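Local coordinates for protein motility-associated killing factor MakB (Vibrio cholerae serotype O1, PDB 6W1W) that probably acts as one component of a three-component cytotoxin structurally related to the alpha-pore-forming toxins, at residues I26-A31 against A215-T220; L48-S53 against I146-N151; T113-I118 against K293-I298. One frame throughout, in Å; residues are numbered along the deposited sequence.

Interaction 1 (I26-A31 against A215-T220); sequences ISNYDA and AGALFT. With EDO (1,2-ethanediol), chain C.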
loop_
_atom_site.group_PDB
_atom_site.type_symbol
_atom_site.label_atom_id
_atom_site.label_comp_id
_atom_site.label_asym_id
_atom_site.label_seq_id
_atom_site.Cartn_x
_atom_site.Cartn_y
_atom_site.Cartn_z
ATOM N N ILE A 26 0.293 -1.227 0.449
ATOM C CA ILE A 26 -0.247 -2.298 1.271
ATOM C C ILE A 26 -1.296 -3.103 0.517
ATOM O O ILE A 26 -1.353 -4.327 0.638
ATOM C CB ILE A 26 -0.826 -1.707 2.579
ATOM C CG1 ILE A 26 0.231 -1.676 3.696
ATOM C CG2 ILE A 26 -2.088 -2.450 3.037
ATOM C CD1 ILE A 26 1.477 -0.882 3.392
ATOM N N SER A 27 -2.108 -2.422 -0.296
ATOM C CA SER A 27 -3.227 -3.071 -0.971
ATOM C C SER A 27 -2.778 -4.116 -1.984
ATOM O O SER A 27 -3.578 -4.982 -2.360
ATOM C CB SER A 27 -4.105 -2.029 -1.669
ATOM O OG SER A 27 -3.392 -1.359 -2.695
ATOM N N ASN A 28 -1.528 -4.068 -2.431
ATOM C CA ASN A 28 -1.016 -5.073 -3.351
ATOM C C ASN A 28 -0.106 -6.086 -2.670
ATOM O O ASN A 28 0.299 -7.063 -3.307
ATOM C CB ASN A 28 -0.297 -4.399 -4.525
ATOM C CG ASN A 28 -1.271 -3.824 -5.543
ATOM O OD1 ASN A 28 -1.839 -4.556 -6.354
ATOM N ND2 ASN A 28 -1.476 -2.510 -5.496
ATOM N N TYR A 29 0.214 -5.888 -1.388
ATOM C CA TYR A 29 0.812 -6.973 -0.617
ATOM C C TYR A 29 -0.160 -8.138 -0.507
ATOM O O TYR A 29 0.258 -9.302 -0.461
ATOM C CB TYR A 29 1.219 -6.493 0.775
ATOM C CG TYR A 29 1.747 -7.597 1.666
ATOM C CD1 TYR A 29 3.082 -7.974 1.618
ATOM C CD2 TYR A 29 0.911 -8.259 2.562
ATOM C CE1 TYR A 29 3.572 -8.983 2.428
ATOM C CE2 TYR A 29 1.389 -9.270 3.375
ATOM C CZ TYR A 29 2.721 -9.628 3.306
ATOM O OH TYR A 29 3.211 -10.631 4.113
ATOM N N ASP A 30 -1.459 -7.838 -0.460
ATOM C CA ASP A 30 -2.470 -8.882 -0.568
ATOM C C ASP A 30 -2.378 -9.582 -1.918
ATOM O O ASP A 30 -2.215 -10.809 -1.989
ATOM C CB ASP A 30 -3.861 -8.283 -0.352
ATOM C CG ASP A 30 -4.974 -9.242 -0.725
ATOM O OD1 ASP A 30 -5.078 -10.319 -0.098
ATOM O OD2 ASP A 30 -5.745 -8.915 -1.651
ATOM N N ALA A 31 -2.454 -8.804 -3.005
ATOM C CA ALA A 31 -2.390 -9.372 -4.350
ATOM C C ALA A 31 -1.119 -10.184 -4.555
ATOM O O ALA A 31 -1.149 -11.251 -5.178
ATOM C CB ALA A 31 -2.484 -8.261 -5.393
ATOM N N ALA A 215 3.444 -12.188 -8.172
ATOM C CA ALA A 215 3.094 -11.017 -8.960
ATOM C C ALA A 215 3.034 -9.778 -8.078
ATOM O O ALA A 215 3.039 -9.857 -6.848
ATOM C CB ALA A 215 1.756 -11.216 -9.679
ATOM N N GLY A 216 2.961 -8.624 -8.729
ATOM C CA GLY A 216 2.936 -7.357 -8.024
ATOM C C GLY A 216 2.624 -6.227 -8.975
ATOM O O GLY A 216 2.790 -6.350 -10.194
ATOM N N ALA A 217 2.168 -5.116 -8.399
ATOM C CA ALA A 217 1.713 -3.977 -9.183
ATOM C C ALA A 217 2.864 -3.031 -9.491
ATOM O O ALA A 217 3.750 -2.810 -8.661
ATOM C CB ALA A 217 0.610 -3.216 -8.450
ATOM N N LEU A 218 2.836 -2.477 -10.701
ATOM C CA LEU A 218 3.766 -1.450 -11.143
ATOM C C LEU A 218 2.961 -0.214 -11.520
ATOM O O LEU A 218 1.951 -0.320 -12.224
ATOM C CB LEU A 218 4.600 -1.950 -12.329
ATOM C CG LEU A 218 5.671 -1.026 -12.913
ATOM C CD1 LEU A 218 6.836 -0.856 -11.953
ATOM C CD2 LEU A 218 6.146 -1.555 -14.261
ATOM N N PHE A 219 3.388 0.949 -11.036
ATOM C CA PHE A 219 2.676 2.199 -11.280
ATOM C C PHE A 219 3.404 3.015 -12.352
ATOM O O PHE A 219 4.560 3.411 -12.163
ATOM C CB PHE A 219 2.535 3.004 -9.985
ATOM C CG PHE A 219 1.558 2.415 -9.008
ATOM C CD1 PHE A 219 1.759 2.551 -7.642
ATOM C CD2 PHE A 219 0.434 1.731 -9.448
ATOM C CE1 PHE A 219 0.862 2.009 -6.733
ATOM C CE2 PHE A 219 -0.469 1.185 -8.544
ATOM C CZ PHE A 219 -0.254 1.325 -7.187
ATOM N N THR A 220 2.721 3.275 -13.467
ATOM C CA THR A 220 3.263 4.080 -14.554
ATOM C C THR A 220 2.374 5.297 -14.784
ATOM O O THR A 220 1.158 5.240 -14.587
ATOM C CB THR A 220 3.386 3.264 -15.852
ATOM O OG1 THR A 220 2.093 2.790 -16.252
ATOM C CG2 THR A 220 4.317 2.078 -15.652
HETATM C C1 EDO C . 7.477 -5.094 -8.726
HETATM O O1 EDO C . 6.880 -3.794 -8.621
HETATM C C2 EDO C . 6.478 -6.069 -9.345
HETATM O O2 EDO C . 6.944 -7.416 -9.200
#
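Asn28, whose side chain meets Ala217, has its carbonyl O hydrogen-bonded to Thr32 OG1, and the same hydroxyl is also bonded to Ala215 O of the strand 209-220; its single proton must be shared between the two carbonyls or alternate between them. Ser35 OG relays between helix and strand as well, with Ala31 O as one partner and the N-H of Ala215 as the other. Here the helix 9-35 packs against the outermost strand of the mixed sheet. The side-chain contact itself is apolar on the strand's part. The methyl of Ala217 sits over one face of the Asn28 amide, almost straight above its centre: Ala217 CB is 3.5 Å from Asn28 CG and 3.7 Å from Asn28 ND2. In the conformer described, one of two modelled, CG lies beside the backbone N (chi1 -77°), and a chi2 of -78° turns the broad side of the amide to the strand. Phe219 reaches back toward the same group, its CZ 4.4 Å from Asn28 ND2, and Gln194 of the neighbouring strand touches both Asn28 and Phe219. On the strand, Ala217 O receives a weak hydrogen bond of 3.3 Å from O1 of an ethanediol, probably a crystallisation additive. No hydrogen bond joins the two segments directly; the edge strand is held to the helix through serine and threonine hydroxyls, while the amide face of Asn28 gives van der Waals contact only.

Interaction 2 (L48-S53 against I146-N151); sequences LVEVRS and IQDGWN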
loop_
_atom_site.group_PDB
_atom_site.type_symbol
_atom_site.label_atom_id
_atom_site.label_comp_id
_atom_site.label_asym_id
_atom_site.label_seq_id
_atom_site.Cartn_x
_atom_site.Cartn_y
_atom_site.Cartn_z
ATOM N N LEU A 48 10.366 -28.051 1.749
ATOM C CA LEU A 48 9.589 -27.486 0.649
ATOM C C LEU A 48 8.102 -27.786 0.802
ATOM O O LEU A 48 7.260 -26.906 0.591
ATOM C CB LEU A 48 10.107 -28.021 -0.688
ATOM C CG LEU A 48 9.489 -27.390 -1.935
ATOM C CD1 LEU A 48 9.853 -25.922 -2.000
ATOM C CD2 LEU A 48 9.930 -28.118 -3.193
ATOM N N VAL A 49 7.762 -29.034 1.144
ATOM C CA VAL A 49 6.377 -29.357 1.479
ATOM C C VAL A 49 5.921 -28.511 2.659
ATOM O O VAL A 49 4.774 -28.050 2.711
ATOM C CB VAL A 49 6.226 -30.863 1.768
ATOM C CG1 VAL A 49 4.759 -31.230 1.959
ATOM C CG2 VAL A 49 6.837 -31.687 0.644
ATOM N N GLU A 50 6.828 -28.272 3.609
ATOM C CA GLU A 50 6.533 -27.379 4.722
ATOM C C GLU A 50 6.315 -25.948 4.240
ATOM O O GLU A 50 5.414 -25.254 4.727
ATOM C CB GLU A 50 7.669 -27.445 5.743
ATOM C CG GLU A 50 7.355 -26.823 7.091
ATOM C CD GLU A 50 8.444 -27.086 8.112
ATOM O OE1 GLU A 50 8.629 -28.261 8.499
ATOM O OE2 GLU A 50 9.124 -26.120 8.519
ATOM N N VAL A 51 7.117 -25.494 3.274
ATOM C CA VAL A 51 7.005 -24.114 2.804
ATOM C C VAL A 51 5.701 -23.908 2.043
ATOM O O VAL A 51 5.041 -22.871 2.183
ATOM C CB VAL A 51 8.235 -23.737 1.954
ATOM C CG1 VAL A 51 7.910 -22.616 0.991
ATOM C CG2 VAL A 51 9.376 -23.319 2.855
ATOM N N ARG A 52 5.308 -24.891 1.228
ATOM C CA ARG A 52 4.046 -24.786 0.502
ATOM C C ARG A 52 2.876 -24.630 1.461
ATOM O O ARG A 52 1.955 -23.843 1.208
ATOM C CB ARG A 52 3.840 -26.013 -0.386
ATOM C CG ARG A 52 3.653 -25.701 -1.860
ATOM C CD ARG A 52 3.383 -26.964 -2.669
ATOM N NE ARG A 52 4.216 -28.081 -2.233
ATOM C CZ ARG A 52 5.485 -28.253 -2.588
ATOM N NH1 ARG A 52 6.163 -29.300 -2.143
ATOM N NH2 ARG A 52 6.077 -27.378 -3.387
ATOM N N SER A 53 2.898 -25.369 2.572
ATOM C CA SER A 53 1.828 -25.264 3.555
ATOM C C SER A 53 1.790 -23.882 4.187
ATOM O O SER A 53 0.720 -23.274 4.296
ATOM C CB SER A 53 1.996 -26.337 4.629
ATOM O OG SER A 53 1.845 -27.627 4.068
ATOM N N ILE A 146 12.349 -22.178 5.346
ATOM C CA ILE A 146 13.378 -22.231 4.305
ATOM C C ILE A 146 14.761 -22.353 4.931
ATOM O O ILE A 146 15.638 -23.042 4.400
ATOM C CB ILE A 146 13.291 -21.005 3.375
ATOM C CG1 ILE A 146 13.449 -19.703 4.168
ATOM C CG2 ILE A 146 11.997 -21.009 2.578
ATOM C CD1 ILE A 146 12.932 -18.468 3.461
ATOM N N GLN A 147 14.967 -21.704 6.081
ATOM C CA GLN A 147 16.243 -21.779 6.785
ATOM C C GLN A 147 16.659 -23.216 7.059
ATOM O O GLN A 147 17.854 -23.531 7.043
ATOM C CB GLN A 147 16.154 -20.998 8.098
ATOM C CG GLN A 147 17.120 -19.835 8.206
ATOM C CD GLN A 147 18.563 -20.288 8.242
ATOM O OE1 GLN A 147 18.866 -21.387 8.705
ATOM N NE2 GLN A 147 19.464 -19.446 7.744
ATOM N N ASP A 148 15.696 -24.102 7.318
ATOM C CA ASP A 148 16.033 -25.511 7.491
ATOM C C ASP A 148 16.548 -26.115 6.193
ATOM O O ASP A 148 17.493 -26.912 6.208
ATOM C CB ASP A 148 14.821 -26.289 8.004
ATOM C CG ASP A 148 14.451 -25.918 9.424
ATOM O OD1 ASP A 148 15.370 -25.768 10.256
ATOM O OD2 ASP A 148 13.245 -25.759 9.701
ATOM N N GLY A 149 15.939 -25.749 5.060
ATOM C CA GLY A 149 16.457 -26.192 3.776
ATOM C C GLY A 149 17.839 -25.649 3.485
ATOM O O GLY A 149 18.648 -26.311 2.826
ATOM N N TRP A 150 18.136 -24.450 3.987
ATOM C CA TRP A 150 19.447 -23.847 3.783
ATOM C C TRP A 150 20.537 -24.658 4.473
ATOM O O TRP A 150 21.579 -24.954 3.875
ATOM C CB TRP A 150 19.435 -22.407 4.299
ATOM C CG TRP A 150 20.250 -21.471 3.477
ATOM C CD1 TRP A 150 21.572 -21.173 3.644
ATOM C CD2 TRP A 150 19.806 -20.713 2.347
ATOM N NE1 TRP A 150 21.979 -20.274 2.687
ATOM C CE2 TRP A 150 20.914 -19.975 1.879
ATOM C CE3 TRP A 150 18.581 -20.586 1.685
ATOM C CZ2 TRP A 150 20.834 -19.123 0.781
ATOM C CZ3 TRP A 150 18.504 -19.741 0.598
ATOM C CH2 TRP A 150 19.623 -19.018 0.156
ATOM N N ASN A 151 20.303 -25.044 5.730
ATOM C CA ASN A 151 21.355 -25.660 6.533
ATOM C C ASN A 151 21.731 -27.049 6.030
ATOM O O ASN A 151 22.892 -27.457 6.163
ATOM C CB ASN A 151 20.921 -25.720 7.996
ATOM C CG ASN A 151 20.923 -24.356 8.657
ATOM O OD1 ASN A 151 21.773 -24.062 9.497
ATOM N ND2 ASN A 151 19.977 -23.509 8.269
#
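Segments 48-53 and 146-151 come nearest at Val51 and Ile146, whose CA atoms are 6.8 Å apart, near enough for short branched side chains to meet. This is helix-helix packing within the long helical bundle, between the helices 46-66 and 100-151. The two residues touch methyl to methyl: Val51 CG2 is 3.5 Å from Ile146 CG2, and the same valine methyl lies 4.0 Å from the backbone N of Ile146. The two side chains cross obliquely. Ile146 takes a chi1 of 59°, which places CG1 between the backbone N and the carbonyl carbon and leaves CG2 beside the N, facing the valine. Ile146 also packs on Thr259 and Ile263 of the helix 251-270, and Val51 on Leu142 and Ser145, so the pair belongs to a seam among three helices. Toward the surface the contact changes character. Glu50, extended through chi1 (-166°) and chi2 (172°), reaches across until its OE2 is 4.3 Å from Asp148 OD2, two like charges with no bond between them. Glu50 OE2 is occupied by others: a salt bridge to Arg54 NH2 along its own helix, and a hydrogen bond with Ser145 OG, directly before Ile146. Chemically, the apolar pair supplies the direct attraction between the segments, and the Ser145 bond adds a polar link between the helices, while Arg54 probably offsets the repulsion between the carboxylates.

Interaction 3 (T113-I118 against K293-I298); sequences TLKQNI and KVNELI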
loop_
_atom_site.group_PDB
_atom_site.type_symbol
_atom_site.label_atom_id
_atom_site.label_comp_id
_atom_site.label_asym_id
_atom_site.label_seq_id
_atom_site.Cartn_x
_atom_site.Cartn_y
_atom_site.Cartn_z
ATOM N N THR A 113 -20.108 15.009 13.985
ATOM C CA THR A 113 -19.475 14.408 12.815
ATOM C C THR A 113 -17.960 14.380 12.965
ATOM O O THR A 113 -17.313 13.388 12.606
ATOM C CB THR A 113 -19.881 15.163 11.549
ATOM O OG1 THR A 113 -21.303 15.327 11.531
ATOM C CG2 THR A 113 -19.459 14.390 10.305
ATOM N N LEU A 114 -17.377 15.455 13.501
ATOM C CA LEU A 114 -15.942 15.463 13.772
ATOM C C LEU A 114 -15.560 14.332 14.716
ATOM O O LEU A 114 -14.626 13.569 14.441
ATOM C CB LEU A 114 -15.521 16.812 14.353
ATOM C CG LEU A 114 -15.161 17.897 13.339
ATOM C CD1 LEU A 114 -15.067 19.244 14.021
ATOM C CD2 LEU A 114 -13.849 17.562 12.662
ATOM N N LYS A 115 -16.285 14.205 15.835
ATOM C CA LYS A 115 -16.009 13.140 16.797
ATOM C C LYS A 115 -16.078 11.765 16.142
ATOM O O LYS A 115 -15.244 10.895 16.420
ATOM C CB LYS A 115 -16.990 13.220 17.971
ATOM C CG LYS A 115 -16.542 14.103 19.137
ATOM C CD LYS A 115 -17.644 14.198 20.203
ATOM C CE LYS A 115 -17.138 14.752 21.539
ATOM N NZ LYS A 115 -16.758 16.194 21.498
ATOM N N GLN A 116 -17.065 11.549 15.267
ATOM C CA GLN A 116 -17.172 10.263 14.584
ATOM C C GLN A 116 -15.960 10.008 13.700
ATOM O O GLN A 116 -15.432 8.891 13.668
ATOM C CB GLN A 116 -18.446 10.203 13.741
ATOM C CG GLN A 116 -19.741 10.311 14.515
ATOM C CD GLN A 116 -20.956 10.253 13.609
ATOM O OE1 GLN A 116 -21.944 10.956 13.828
ATOM N NE2 GLN A 116 -20.887 9.412 12.582
ATOM N N ASN A 117 -15.509 11.033 12.972
ATOM C CA ASN A 117 -14.423 10.846 12.018
ATOM C C ASN A 117 -13.121 10.491 12.724
ATOM O O ASN A 117 -12.398 9.591 12.290
ATOM C CB ASN A 117 -14.247 12.103 11.163
ATOM C CG ASN A 117 -15.342 12.258 10.119
ATOM O OD1 ASN A 117 -16.063 11.306 9.812
ATOM N ND2 ASN A 117 -15.469 13.462 9.565
ATOM N N ILE A 118 -12.805 11.183 13.821
ATOM C CA ILE A 118 -11.561 10.890 14.531
ATOM C C ILE A 118 -11.619 9.517 15.189
ATOM O O ILE A 118 -10.616 8.797 15.229
ATOM C CB ILE A 118 -11.237 12.003 15.546
ATOM C CG1 ILE A 118 -10.184 11.540 16.553
ATOM C CG2 ILE A 118 -12.469 12.462 16.267
ATOM C CD1 ILE A 118 -9.773 12.611 17.535
ATOM N N LYS A 293 -11.119 23.434 17.319
ATOM C CA LYS A 293 -11.596 24.732 16.855
ATOM C C LYS A 293 -13.099 24.870 17.061
ATOM O O LYS A 293 -13.572 25.913 17.527
ATOM C CB LYS A 293 -11.239 24.940 15.383
ATOM C CG LYS A 293 -9.753 24.909 15.072
ATOM C CD LYS A 293 -9.524 25.017 13.568
ATOM C CE LYS A 293 -8.116 24.599 13.181
ATOM N NZ LYS A 293 -7.991 24.401 11.713
ATOM N N VAL A 294 -13.871 23.834 16.723
ATOM C CA VAL A 294 -15.316 23.940 16.886
ATOM C C VAL A 294 -15.726 23.849 18.350
ATOM O O VAL A 294 -16.810 24.318 18.712
ATOM C CB VAL A 294 -16.052 22.875 16.054
ATOM C CG1 VAL A 294 -15.497 22.834 14.645
ATOM C CG2 VAL A 294 -15.955 21.518 16.714
ATOM N N ASN A 295 -14.892 23.256 19.210
ATOM C CA ASN A 295 -15.186 23.267 20.639
ATOM C C ASN A 295 -15.046 24.671 21.207
ATOM O O ASN A 295 -15.942 25.161 21.903
ATOM C CB ASN A 295 -14.270 22.293 21.386
ATOM C CG ASN A 295 -14.778 20.859 21.351
ATOM O OD1 ASN A 295 -15.958 20.604 21.095
ATOM N ND2 ASN A 295 -13.884 19.911 21.622
ATOM N N GLU A 296 -13.931 25.343 20.905
ATOM C CA GLU A 296 -13.712 26.692 21.420
ATOM C C GLU A 296 -14.788 27.660 20.946
ATOM O O GLU A 296 -15.118 28.617 21.655
ATOM C CB GLU A 296 -12.327 27.197 21.012
ATOM C CG GLU A 296 -11.168 26.383 21.573
ATOM C CD GLU A 296 -11.104 26.404 23.092
ATOM O OE1 GLU A 296 -11.593 27.379 23.705
ATOM O OE2 GLU A 296 -10.561 25.440 23.673
ATOM N N LEU A 297 -15.354 27.431 19.760
ATOM C CA LEU A 297 -16.399 28.322 19.269
ATOM C C LEU A 297 -17.726 28.077 19.982
ATOM O O LEU A 297 -18.467 29.028 20.257
ATOM C CB LEU A 297 -16.556 28.172 17.755
ATOM C CG LEU A 297 -15.755 29.145 16.882
ATOM C CD1 LEU A 297 -16.118 30.585 17.220
ATOM C CD2 LEU A 297 -14.252 28.932 17.011
ATOM N N ILE A 298 -18.042 26.819 20.294
ATOM C CA ILE A 298 -19.284 26.531 21.004
ATOM C C ILE A 298 -19.246 27.112 22.411
ATOM O O ILE A 298 -20.216 27.730 22.867
ATOM C CB ILE A 298 -19.553 25.015 21.025
ATOM C CG1 ILE A 298 -19.806 24.502 19.608
ATOM C CG2 ILE A 298 -20.737 24.702 21.924
ATOM C CD1 ILE A 298 -19.986 23.001 19.522
#
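Leu114 and Val294 meet tip to tip in the long helical bundle of this toxin component, an elongated, mostly helical protein resembling the alpha-pore-forming toxins. Their helices, 100-151 and 276-302, are well separated here, with 9.1 Å between the CA atoms of the two residues, and it is the length of the leucine that spans the gap. Its chi2 of 167° keeps CD1 extended away from its own backbone. Val294 has a chi1 of -47°: CG1 lies beside the backbone N, CG2 between the N and the carbonyl carbon, and both methyls are offered to the leucine. Tyr83 of the helix 69-90, together with Trp287 and Glu290, also touches Leu114, while Leu107 packs on Val294, so the pair is buried. Nearer the solvent, Lys115 runs extended through chi2 and chi3 and then bends at chi4 (69°), carrying NZ toward the amide of Asn295 without reaching hydrogen-bonding distance. At the centre, Leu114 CD1 fits against the fork of the valine, 3.6 Å from Val294 CG2 and 3.7 Å from Val294 CG1.

In the fold
The segments occur along the chain in the order 26-31, 48-53, 113-118, 146-151, 215-220 and 293-298. Both segments of interaction 2 fall between those of interaction 1, whereas the segments of interaction 3 alternate with those of the other two. Interactions 2 and 3 share the helix 100-151 and sit toward its two ends, with the middle of the molecule between them and their own centres about 53 Å apart, so this one helix links distant parts of the bundle. Interaction 1 lies nearer the middle, about 25 Å from interaction 2 and about 36 Å from interaction 3, centre to centre, and joins the bundle to the edge of the four-stranded sheet. Together they tie sequence-distant helices and the sheet into one elongated body.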